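PDB 4PIT: ripening-associated protein from Musa acuminata, which binds carbohydrate as a jacalin-related lectin, holding mannose-containing glycans in two pockets. Local coordinates for residues V42-Y47 with E51-G56; E69-V74 with K99-F104. The protein carries 1 engineered substitution. All blocks are in the same frame, centred on the assembly; numbering follows the deposited sequence.

Interaction 1 of 2, residues V42-Y47 with E51-G56; sequences VTFTYY and ETRHYG
Phe44 and Arg53 meet on one face of a two-stranded antiparallel ladder, with Glu51 completing the cluster. The ring carbon CZ of Phe44 lies 3.6 Å from Arg53 NE; seen from the ring, NE comes in at the edge, and seen from the guanidinium, CZ sits over a face. The two planes stand 83° apart, so this is an edge-on approach and not a stack. Glu51 runs beside Phe44 in the same direction, its CD 3.6 Å from Phe44 CZ. An extended side chain with CG opposite the backbone N (chi1 -175°) carries the carboxylate alongside the ring to its CZ end, where Arg53 NE and Glu51 OE2 form a 2.9 Å salt bridge. OE2 lies close to the guanidinium plane, yet NE meets it from above the carboxylate plane. Across the reverse face of the ladder Thr43 OG1 and Thr52 OG1 are 2.7 Å apart, a hydroxyl-to-hydroxyl hydrogen bond between the members of a non-hydrogen-bonded pair.

The backbone sets this register. Val42 pairs with Arg53 and Phe44 with Glu51 as hydrogen-bonded pairs, with Val42 N to Arg53 O at 2.8 Å and Phe44 N to Glu51 O at 2.9 Å. Between them, Thr52 CA approaches Val42 O at 3.3 Å in a CA-H...O contact. Val42 CG2 touches the edge of the Tyr55 ring at CE2, 4.2 Å away.

Tyr24 stacks on Phe44 and gives Arg53 NH1 a weak hydrogen bond partner, while Met20 packs against Val42, Phe44 and Tyr55. The contact belongs to the hairpin of strands 37-46 and 49-56; strand 49-56 is outermost within the chain in its four-stranded sheet, one of three in the beta-prism of jacalin-related lectins, and strand 25-33 flanks 37-46 on its other side.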
loop_
_atom_site.group_PDB
_atom_site.type_symbol
_atom_site.label_atom_id
_atom_site.label_comp_id
_atom_site.label_asym_id
_atom_site.label_seq_id
_atom_site.Cartn_x
_atom_site.Cartn_y
_atom_site.Cartn_z
ATOM N N VAL B 42 5.098 9.701 -17.665
ATOM C CA VAL B 42 4.507 8.389 -17.852
ATOM C C VAL B 42 4.173 8.290 -19.305
ATOM O O VAL B 42 3.477 9.176 -19.837
ATOM C CB VAL B 42 3.261 8.110 -16.971
ATOM C CG1 VAL B 42 2.691 6.713 -17.210
ATOM C CG2 VAL B 42 3.555 8.350 -15.470
ATOM N N THR B 43 4.697 7.248 -19.978
ATOM C CA THR B 43 4.415 7.033 -21.405
ATOM C C THR B 43 3.543 5.815 -21.517
ATOM O O THR B 43 3.843 4.776 -20.914
ATOM C CB THR B 43 5.723 6.913 -22.222
ATOM O OG1 THR B 43 6.497 8.117 -22.066
ATOM C CG2 THR B 43 5.459 6.715 -23.735
ATOM N N PHE B 44 2.458 5.942 -22.284
ATOM C CA PHE B 44 1.513 4.855 -22.403
ATOM C C PHE B 44 0.962 4.766 -23.808
ATOM O O PHE B 44 1.103 5.714 -24.594
ATOM C CB PHE B 44 0.362 5.071 -21.400
ATOM C CG PHE B 44 -0.393 6.367 -21.594
ATOM C CD1 PHE B 44 -1.440 6.450 -22.513
ATOM C CD2 PHE B 44 -0.056 7.501 -20.861
ATOM C CE1 PHE B 44 -2.122 7.662 -22.719
ATOM C CE2 PHE B 44 -0.758 8.700 -21.053
ATOM C CZ PHE B 44 -1.790 8.757 -21.959
ATOM N N THR B 45 0.355 3.625 -24.131
ATOM C CA THR B 45 -0.313 3.434 -25.410
ATOM C C THR B 45 -1.786 3.205 -25.156
ATOM O O THR B 45 -2.202 2.676 -24.110
ATOM C CB THR B 45 0.308 2.285 -26.228
ATOM O OG1 THR B 45 0.142 1.079 -25.495
ATOM C CG2 THR B 45 1.795 2.508 -26.562
ATOM N N TYR B 46 -2.592 3.589 -26.135
ATOM C CA TYR B 46 -4.043 3.446 -26.053
ATOM C C TYR B 46 -4.546 3.509 -27.458
ATOM O O TYR B 46 -4.248 4.482 -28.145
ATOM C CB TYR B 46 -4.640 4.566 -25.179
ATOM C CG TYR B 46 -6.103 4.410 -24.822
ATOM C CD1 TYR B 46 -6.569 3.257 -24.189
ATOM C CD2 TYR B 46 -6.993 5.468 -24.987
ATOM C CE1 TYR B 46 -7.906 3.138 -23.796
ATOM C CE2 TYR B 46 -8.327 5.360 -24.594
ATOM C CZ TYR B 46 -8.775 4.197 -23.990
ATOM O OH TYR B 46 -10.097 4.102 -23.620
ATOM N N TYR B 47 -5.234 2.441 -27.927
ATOM C CA TYR B 47 -5.732 2.367 -29.306
ATOM C C TYR B 47 -4.648 2.699 -30.376
ATOM O O TYR B 47 -4.903 3.446 -31.329
ATOM C CB TYR B 47 -6.954 3.286 -29.474
ATOM C CG TYR B 47 -8.212 2.690 -28.879
ATOM C CD1 TYR B 47 -8.556 2.919 -27.550
ATOM C CD2 TYR B 47 -9.072 1.914 -29.650
ATOM C CE1 TYR B 47 -9.738 2.406 -27.006
ATOM C CE2 TYR B 47 -10.256 1.401 -29.122
ATOM C CZ TYR B 47 -10.581 1.637 -27.796
ATOM O OH TYR B 47 -11.747 1.117 -27.274
ATOM N N GLU B 51 1.436 8.330 -25.956
ATOM C CA GLU B 51 1.370 9.658 -25.346
ATOM C C GLU B 51 2.259 9.670 -24.130
ATOM O O GLU B 51 2.394 8.643 -23.463
ATOM C CB GLU B 51 -0.087 9.979 -24.958
ATOM C CG GLU B 51 -0.337 11.388 -24.418
ATOM C CD GLU B 51 -1.772 11.700 -24.029
ATOM O OE1 GLU B 51 -2.695 11.209 -24.722
ATOM O OE2 GLU B 51 -1.974 12.479 -23.068
ATOM N N THR B 52 2.777 10.834 -23.785
ATOM C CA THR B 52 3.569 11.022 -22.558
ATOM C C THR B 52 2.970 12.143 -21.762
ATOM O O THR B 52 2.686 13.208 -22.321
ATOM C CB THR B 52 5.055 11.325 -22.887
ATOM O OG1 THR B 52 5.627 10.206 -23.589
ATOM C CG2 THR B 52 5.900 11.632 -21.630
ATOM N N ARG B 53 2.738 11.903 -20.458
ATOM C CA ARG B 53 2.285 12.964 -19.566
ATOM C C ARG B 53 3.368 13.213 -18.562
ATOM O O ARG B 53 3.904 12.242 -18.005
ATOM C CB ARG B 53 0.965 12.584 -18.867
ATOM C CG ARG B 53 -0.169 12.485 -19.882
ATOM C CD ARG B 53 -1.496 12.159 -19.266
ATOM N NE ARG B 53 -2.490 11.926 -20.318
ATOM C CZ ARG B 53 -3.766 11.642 -20.091
ATOM N NH1 ARG B 53 -4.593 11.413 -21.110
ATOM N NH2 ARG B 53 -4.218 11.540 -18.845
ATOM N N HIS B 54 3.647 14.501 -18.266
ATOM C CA HIS B 54 4.633 14.910 -17.282
ATOM C C HIS B 54 3.936 15.440 -16.044
ATOM O O HIS B 54 3.045 16.292 -16.155
ATOM C CB HIS B 54 5.570 16.028 -17.835
ATOM C CG HIS B 54 6.602 16.442 -16.821
ATOM N ND1 HIS B 54 7.741 15.673 -16.610
ATOM C CD2 HIS B 54 6.607 17.484 -15.949
ATOM C CE1 HIS B 54 8.408 16.275 -15.625
ATOM N NE2 HIS B 54 7.787 17.390 -15.225
ATOM N N TYR B 55 4.370 14.982 -14.867
ATOM C CA TYR B 55 3.845 15.445 -13.589
ATOM C C TYR B 55 4.981 15.923 -12.719
ATOM O O TYR B 55 6.047 15.307 -12.723
ATOM C CB TYR B 55 3.082 14.332 -12.876
ATOM C CG TYR B 55 2.019 13.690 -13.742
ATOM C CD1 TYR B 55 0.907 14.413 -14.173
ATOM C CD2 TYR B 55 2.134 12.364 -14.144
ATOM C CE1 TYR B 55 -0.094 13.800 -14.944
ATOM C CE2 TYR B 55 1.143 11.746 -14.901
ATOM C CZ TYR B 55 0.045 12.466 -15.309
ATOM O OH TYR B 55 -0.922 11.781 -16.032
ATOM N N GLY B 56 4.757 16.988 -11.965
ATOM C CA GLY B 56 5.833 17.553 -11.161
ATOM C C GLY B 56 6.596 18.612 -11.945
ATOM O O GLY B 56 6.128 19.065 -12.991
#

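Interaction 2 of 2, residues E69-V74 with K99-F104; sequences EGEYLV and KAYGPF
Glu71 and Tyr101 reach toward each other from opposite directions and join through one hydrogen bond, Tyr101 OH to Glu71 OE2 at 2.8 Å, with the phenol as donor. Their backbones remain well separated: Glu71 CA and Tyr101 CA are 12.8 Å apart, and the two side chains bridge that gap. Glu71 does so with an extended chain, CG lying opposite the backbone N (chi1 -170°). Glu71 OE2 sits at the edge of the Tyr101 ring, near its plane, and the two flat groups are turned 38° against each other. On the acceptor side the hydroxyl approaches OE2 from the syn side, 16° out of the carboxylate plane.

The bond ties the loop before strand 73-83 to the outer strand 100-104 of the same sheet, reaching past strand 86-96, which lies between them. The same OE2 also accepts a hydrogen bond from Thr96 OG1, a residue of strand 86-96 whose side chain touches Tyr101, while OE1 is bonded by the backbone N of Gln68. Glu71 is buried, and these three hydrogen bonds satisfy both carboxylate oxygens. That network fixes the carboxylate's rotation and, with three neutral donors, would be expected to favour the ionised carboxylate.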
loop_
_atom_site.group_PDB
_atom_site.type_symbol
_atom_site.label_atom_id
_atom_site.label_comp_id
_atom_site.label_asym_id
_atom_site.label_seq_id
_atom_site.Cartn_x
_atom_site.Cartn_y
_atom_site.Cartn_z
ATOM N N GLU B 69 8.379 -6.784 -23.181
ATOM C CA GLU B 69 7.156 -7.569 -23.391
ATOM C C GLU B 69 7.056 -8.559 -22.234
ATOM O O GLU B 69 8.069 -9.138 -21.829
ATOM C CB GLU B 69 7.162 -8.282 -24.768
ATOM C CG GLU B 69 5.821 -8.885 -25.174
ATOM C CD GLU B 69 4.634 -7.945 -25.315
ATOM O OE1 GLU B 69 4.818 -6.814 -25.822
ATOM O OE2 GLU B 69 3.512 -8.356 -24.943
ATOM N N GLY B 70 5.875 -8.634 -21.638
ATOM C CA GLY B 70 5.617 -9.507 -20.496
ATOM C C GLY B 70 6.126 -8.985 -19.161
ATOM O O GLY B 70 6.141 -9.724 -18.175
ATOM N N GLU B 71 6.566 -7.714 -19.122
ATOM C CA GLU B 71 7.056 -7.109 -17.887
ATOM C C GLU B 71 6.019 -6.128 -17.386
ATOM O O GLU B 71 5.490 -5.337 -18.171
ATOM C CB GLU B 71 8.387 -6.403 -18.130
ATOM C CG GLU B 71 9.094 -5.950 -16.857
ATOM C CD GLU B 71 10.420 -5.240 -17.064
ATOM O OE1 GLU B 71 10.737 -4.882 -18.224
ATOM O OE2 GLU B 71 11.134 -5.024 -16.059
ATOM N N TYR B 72 5.741 -6.186 -16.087
ATOM C CA TYR B 72 4.748 -5.292 -15.495
ATOM C C TYR B 72 5.190 -4.829 -14.138
ATOM O O TYR B 72 6.017 -5.479 -13.494
ATOM C CB TYR B 72 3.371 -5.972 -15.398
ATOM C CG TYR B 72 3.441 -7.425 -15.003
ATOM C CD1 TYR B 72 3.461 -7.803 -13.669
ATOM C CD2 TYR B 72 3.469 -8.428 -15.968
ATOM C CE1 TYR B 72 3.577 -9.143 -13.297
ATOM C CE2 TYR B 72 3.579 -9.771 -15.610
ATOM C CZ TYR B 72 3.613 -10.126 -14.273
ATOM O OH TYR B 72 3.698 -11.451 -13.907
ATOM N N LEU B 73 4.619 -3.687 -13.687
ATOM C CA LEU B 73 4.958 -3.108 -12.390
ATOM C C LEU B 73 4.236 -3.824 -11.275
ATOM O O LEU B 73 3.009 -3.900 -11.282
ATOM C CB LEU B 73 4.602 -1.601 -12.363
ATOM C CG LEU B 73 5.424 -0.749 -13.351
ATOM C CD1 LEU B 73 4.716 0.579 -13.641
ATOM C CD2 LEU B 73 6.879 -0.532 -12.823
ATOM N N VAL B 74 4.991 -4.367 -10.310
ATOM C CA VAL B 74 4.382 -5.149 -9.223
ATOM C C VAL B 74 4.730 -4.609 -7.839
ATOM O O VAL B 74 4.430 -5.251 -6.820
ATOM C CB VAL B 74 4.747 -6.656 -9.310
ATOM C CG1 VAL B 74 4.176 -7.271 -10.575
ATOM C CG2 VAL B 74 6.262 -6.908 -9.163
ATOM N N LYS B 99 12.771 -7.182 -12.367
ATOM C CA LYS B 99 13.805 -6.647 -11.491
ATOM C C LYS B 99 13.348 -5.436 -10.705
ATOM O O LYS B 99 12.271 -4.914 -10.938
ATOM C CB LYS B 99 15.059 -6.274 -12.292
ATOM C CG LYS B 99 14.827 -5.279 -13.394
ATOM C CD LYS B 99 16.170 -4.646 -13.746
ATOM C CE LYS B 99 16.256 -4.261 -15.192
ATOM N N ALA B 100 14.225 -4.973 -9.821
ATOM C CA ALA B 100 14.015 -3.777 -9.015
ATOM C C ALA B 100 14.664 -2.562 -9.689
ATOM O O ALA B 100 15.758 -2.656 -10.280
ATOM C CB ALA B 100 14.591 -3.982 -7.631
ATOM N N TYR B 101 13.996 -1.404 -9.583
ATOM C CA TYR B 101 14.495 -0.158 -10.147
ATOM C C TYR B 101 14.573 0.872 -9.060
ATOM O O TYR B 101 13.620 1.036 -8.275
ATOM C CB TYR B 101 13.586 0.345 -11.287
ATOM C CG TYR B 101 13.516 -0.571 -12.496
ATOM C CD1 TYR B 101 12.634 -1.644 -12.529
ATOM C CD2 TYR B 101 14.312 -0.339 -13.622
ATOM C CE1 TYR B 101 12.551 -2.482 -13.634
ATOM C CE2 TYR B 101 14.221 -1.167 -14.746
ATOM C CZ TYR B 101 13.331 -2.234 -14.745
ATOM O OH TYR B 101 13.200 -3.089 -15.818
ATOM N N GLY B 102 15.700 1.578 -9.013
ATOM C CA GLY B 102 15.884 2.595 -8.002
ATOM C C GLY B 102 16.131 2.023 -6.621
ATOM O O GLY B 102 16.702 0.934 -6.479
ATOM N N PRO B 103 15.688 2.729 -5.579
ATOM C CA PRO B 103 14.955 4.004 -5.610
ATOM C C PRO B 103 15.819 5.155 -6.103
ATOM O O PRO B 103 17.058 5.116 -6.026
ATOM C CB PRO B 103 14.545 4.198 -4.142
ATOM C CG PRO B 103 15.615 3.478 -3.364
ATOM C CD PRO B 103 15.864 2.253 -4.189
ATOM N N PHE B 104 15.152 6.181 -6.623
ATOM C CA PHE B 104 15.778 7.398 -7.133
ATOM C C PHE B 104 15.418 8.526 -6.214
ATOM O O PHE B 104 14.272 8.625 -5.757
ATOM C CB PHE B 104 15.284 7.659 -8.565
ATOM C CG PHE B 104 15.490 6.467 -9.455
ATOM C CD1 PHE B 104 16.774 6.059 -9.810
ATOM C CD2 PHE B 104 14.406 5.702 -9.875
ATOM C CE1 PHE B 104 16.968 4.903 -10.589
ATOM C CE2 PHE B 104 14.596 4.578 -10.693
ATOM C CZ PHE B 104 15.872 4.210 -11.069
#

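From the N terminus, interaction 1 comes first: 42-47 and 51-56 are the arms of a tight hairpin, and their pairing closes a turn with only three residues between the segments. The chain then passes through strand 61-66 before interaction 2 opens at 69-74, and 99-104 closes it after a much longer excursion through strands 73-83 and 86-96. The loops are therefore in series, neither nesting nor crossing. Each contact serves a different four-stranded sheet of the jacalin-like domain: interaction 1 joins adjacent strands, whereas interaction 2 spans from the entry to strand 73-83 across to strand 100-104. Their centres are about 17 Å apart, and they do not touch.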